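Local atomic coordinates of 6-phosphogluconolactonase (Thermotoga maritima, PDB entry 1VL1), a protein that hydrolyses 6-phosphogluconolactone to 6-phosphogluconate, the second step of the oxidative pentose phosphate pathway. Residues D23-F28 with L194-G199. Numbering follows the deposited sequence.
Sequences DGYVDF and LFLIRG
Tyr25 and Arg198 face each other where the first turn of helix 25-43 lies against the C-terminal end of strand 192-198, their CA atoms 9.0 Å apart, a spacing that side chains alone must bridge. It is a worked example of helix-on-sheet packing in an alpha/beta fold of the Rossmann-like clan: strand 192-198 runs parallel to both of its neighbours, 140-143 and 225-231, and the helix covers one side of the sheet. Gly24 takes the N-cap position, and the bond from Phe28 N to Gly24 O (3.0 Å) closes the first turn. From there the Tyr25 ring, its CG anti to the backbone N (chi1 180°), reaches across to the strand. Its hydroxyl comes up against the Leu196 backbone, with OH 3.3 Å from Leu196 CA, and it donates a hydrogen bond to its main partner, the carbonyl O of Phe229 on strand 225-231. The hydroxyl thus lies against strand 192-198 while bonded to the neighbouring strand 225-231. Over one ring face lies the Arg198 chain: CG makes a CH-pi contact 4.0 Å from the ring centroid. A bend at chi3 (82°) then carries the guanidinium back along Tyr25 toward CB, its plane 25° from that of the ring. A phenylalanine in place of Tyr25 would probably keep the CH-pi contact with Arg198 but leave the Phe229 carbonyl without its hydroxyl mate. At the outer end of the arginine, NH1 sits 3.7 Å from Tyr25 CD2 and 4.0 Å from Val26 CG2.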
ATOM      1  N   ASP A  23     -20.432  -3.409  -9.894  1.00 32.47           N
ATOM      2  CA  ASP A  23     -20.572  -2.227 -10.704  1.00 31.16           C
ATOM      3  C   ASP A  23     -20.139  -1.012  -9.885  1.00 29.62           C
ATOM      4  O   ASP A  23     -20.279  -1.003  -8.672  1.00 30.15           O
ATOM      5  CB  ASP A  23     -22.021  -2.082 -11.086  1.00 32.12           C
ATOM      6  CG  ASP A  23     -22.184  -1.357 -12.334  1.00 33.05           C
ATOM      7  OD1 ASP A  23     -22.179  -1.998 -13.400  1.00 34.75           O
ATOM      8  OD2 ASP A  23     -22.305  -0.132 -12.341  1.00 38.60           O
ATOM      9  N   GLY A  24     -19.588   0.005 -10.530  1.00 27.24           N
ATOM     10  CA  GLY A  24     -19.129   1.203  -9.830  1.00 26.36           C
ATOM     11  C   GLY A  24     -17.998   0.982  -8.831  1.00 25.61           C
ATOM     12  O   GLY A  24     -17.932   1.667  -7.803  1.00 23.65           O
ATOM     13  N   TYR A  25     -17.061   0.102  -9.176  1.00 24.52           N
ATOM     14  CA  TYR A  25     -16.019  -0.312  -8.230  1.00 24.26           C
ATOM     15  C   TYR A  25     -15.218   0.889  -7.752  1.00 24.34           C
ATOM     16  O   TYR A  25     -15.102   1.151  -6.552  1.00 24.52           O
ATOM     17  CB  TYR A  25     -15.105  -1.340  -8.882  1.00 23.77           C
ATOM     18  CG  TYR A  25     -14.019  -1.793  -7.963  1.00 23.61           C
ATOM     19  CD1 TYR A  25     -14.256  -2.811  -7.045  1.00 21.59           C
ATOM     20  CD2 TYR A  25     -12.764  -1.185  -7.987  1.00 21.59           C
ATOM     21  CE1 TYR A  25     -13.245  -3.215  -6.144  1.00 20.84           C
ATOM     22  CE2 TYR A  25     -11.747  -1.553  -7.110  1.00 21.16           C
ATOM     23  CZ  TYR A  25     -11.986  -2.600  -6.183  1.00 22.45           C
ATOM     24  OH  TYR A  25     -10.950  -2.949  -5.327  1.00 22.99           O
ATOM     25  N   VAL A  26     -14.595   1.592  -8.696  1.00 24.25           N
ATOM     26  CA  VAL A  26     -13.720   2.665  -8.322  1.00 24.09           C
ATOM     27  C   VAL A  26     -14.438   3.733  -7.505  1.00 24.18           C
ATOM     28  O   VAL A  26     -13.898   4.194  -6.498  1.00 23.28           O
ATOM     29  CB  VAL A  26     -13.011   3.270  -9.555  1.00 24.09           C
ATOM     30  CG1 VAL A  26     -12.260   4.521  -9.179  1.00 24.82           C
ATOM     31  CG2 VAL A  26     -12.053   2.239 -10.170  1.00 24.50           C
ATOM     32  N   ASP A  27     -15.611   4.171  -7.963  1.00 24.16           N
ATOM     33  CA  ASP A  27     -16.376   5.176  -7.230  1.00 25.31           C
ATOM     34  C   ASP A  27     -16.701   4.741  -5.803  1.00 24.63           C
ATOM     35  O   ASP A  27     -16.565   5.514  -4.888  1.00 24.60           O
ATOM     36  CB  ASP A  27     -17.637   5.556  -7.986  1.00 26.21           C
ATOM     37  CG  ASP A  27     -17.333   6.427  -9.208  1.00 29.04           C
ATOM     38  OD1 ASP A  27     -16.214   6.997  -9.276  1.00 34.15           O
ATOM     39  OD2 ASP A  27     -18.112   6.556 -10.151  1.00 30.95           O
ATOM     40  N   PHE A  28     -17.066   3.481  -5.624  1.00 23.93           N
ATOM     41  CA  PHE A  28     -17.406   2.987  -4.300  1.00 23.65           C
ATOM     42  C   PHE A  28     -16.189   2.997  -3.403  1.00 23.45           C
ATOM     43  O   PHE A  28     -16.234   3.475  -2.259  1.00 24.89           O
ATOM     44  CB  PHE A  28     -17.962   1.598  -4.417  1.00 23.46           C
ATOM     45  CG  PHE A  28     -18.443   1.019  -3.120  1.00 22.82           C
ATOM     46  CD1 PHE A  28     -19.730   1.242  -2.666  1.00 27.09           C
ATOM     47  CD2 PHE A  28     -17.586   0.265  -2.340  1.00 25.89           C
ATOM     48  CE1 PHE A  28     -20.164   0.685  -1.480  1.00 28.05           C
ATOM     49  CE2 PHE A  28     -18.041  -0.305  -1.124  1.00 23.75           C
ATOM     50  CZ  PHE A  28     -19.275  -0.074  -0.702  1.00 25.82           C
ATOM     51  N   LEU A 194      -6.840  -1.795   3.944  1.00 23.45           N
ATOM     52  CA  LEU A 194      -7.780  -1.963   2.832  1.00 24.18           C
ATOM     53  C   LEU A 194      -7.092  -2.721   1.729  1.00 23.81           C
ATOM     54  O   LEU A 194      -6.030  -2.311   1.255  1.00 27.41           O
ATOM     55  CB  LEU A 194      -8.204  -0.600   2.277  1.00 24.93           C
ATOM     56  CG  LEU A 194      -8.687   0.437   3.296  1.00 27.13           C
ATOM     57  CD1 LEU A 194      -9.300   1.687   2.570  1.00 27.76           C
ATOM     58  CD2 LEU A 194      -9.658  -0.125   4.242  1.00 26.82           C
ATOM     59  N   PHE A 195      -7.692  -3.807   1.252  1.00 22.07           N
ATOM     60  CA  PHE A 195      -7.184  -4.513   0.073  1.00 21.54           C
ATOM     61  C   PHE A 195      -8.115  -4.206  -1.107  1.00 21.86           C
ATOM     62  O   PHE A 195      -9.320  -4.273  -0.961  1.00 22.28           O
ATOM     63  CB  PHE A 195      -7.204  -6.046   0.285  1.00 21.70           C
ATOM     64  CG  PHE A 195      -6.095  -6.536   1.182  1.00 22.43           C
ATOM     65  CD1 PHE A 195      -4.835  -6.827   0.644  1.00 23.95           C
ATOM     66  CD2 PHE A 195      -6.329  -6.767   2.530  1.00 25.54           C
ATOM     67  CE1 PHE A 195      -3.817  -7.275   1.449  1.00 23.72           C
ATOM     68  CE2 PHE A 195      -5.292  -7.249   3.323  1.00 26.20           C
ATOM     69  CZ  PHE A 195      -4.089  -7.484   2.807  1.00 23.88           C
ATOM     70  N   LEU A 196      -7.539  -3.942  -2.276  1.00 21.70           N
ATOM     71  CA  LEU A 196      -8.302  -3.615  -3.480  1.00 22.58           C
ATOM     72  C   LEU A 196      -7.977  -4.659  -4.521  1.00 22.17           C
ATOM     73  O   LEU A 196      -6.837  -4.697  -4.990  1.00 21.93           O
ATOM     74  CB  LEU A 196      -7.876  -2.245  -3.996  1.00 22.31           C
ATOM     75  CG  LEU A 196      -8.414  -0.995  -3.367  1.00 27.27           C
ATOM     76  CD1 LEU A 196      -8.611  -1.044  -1.940  1.00 31.06           C
ATOM     77  CD2 LEU A 196      -7.651   0.217  -3.857  1.00 24.73           C
ATOM     78  N   ILE A 197      -8.932  -5.529  -4.822  1.00 21.84           N
ATOM     79  CA  ILE A 197      -8.716  -6.650  -5.721  1.00 22.04           C
ATOM     80  C   ILE A 197      -9.868  -6.764  -6.681  1.00 23.08           C
ATOM     81  O   ILE A 197     -11.015  -6.411  -6.336  1.00 22.81           O
ATOM     82  CB  ILE A 197      -8.486  -7.990  -5.002  1.00 22.14           C
ATOM     83  CG1 ILE A 197      -9.686  -8.418  -4.106  1.00 21.29           C
ATOM     84  CG2 ILE A 197      -7.186  -7.960  -4.191  1.00 24.26           C
ATOM     85  CD1 ILE A 197      -9.629  -9.902  -3.864  1.00 23.17           C
ATOM     86  N   ARG A 198      -9.597  -7.300  -7.871  1.00 22.22           N
ATOM     87  CA  ARG A 198     -10.629  -7.509  -8.863  1.00 23.91           C
ATOM     88  C   ARG A 198     -10.370  -8.787  -9.638  1.00 24.20           C
ATOM     89  O   ARG A 198      -9.197  -9.119  -9.937  1.00 23.86           O
ATOM     90  CB  ARG A 198     -10.724  -6.337  -9.845  1.00 24.30           C
ATOM     91  CG  ARG A 198     -11.062  -4.994  -9.202  1.00 25.49           C
ATOM     92  CD  ARG A 198     -11.017  -3.857 -10.169  1.00 28.34           C
ATOM     93  NE  ARG A 198     -12.241  -3.741 -10.933  1.00 32.50           N
ATOM     94  CZ  ARG A 198     -12.620  -2.624 -11.571  1.00 34.94           C
ATOM     95  NH1 ARG A 198     -11.876  -1.518 -11.540  1.00 37.37           N
ATOM     96  NH2 ARG A 198     -13.746  -2.612 -12.229  1.00 34.91           N
ATOM     97  N   GLY A 199     -11.448  -9.492  -9.956  1.00 24.08           N
ATOM     98  CA  GLY A 199     -11.404 -10.596 -10.884  1.00 23.80           C
ATOM     99  C   GLY A 199     -11.316 -11.963 -10.234  1.00 24.17           C
ATOM    100  O   GLY A 199     -11.014 -12.116  -9.047  1.00 23.39           O
TER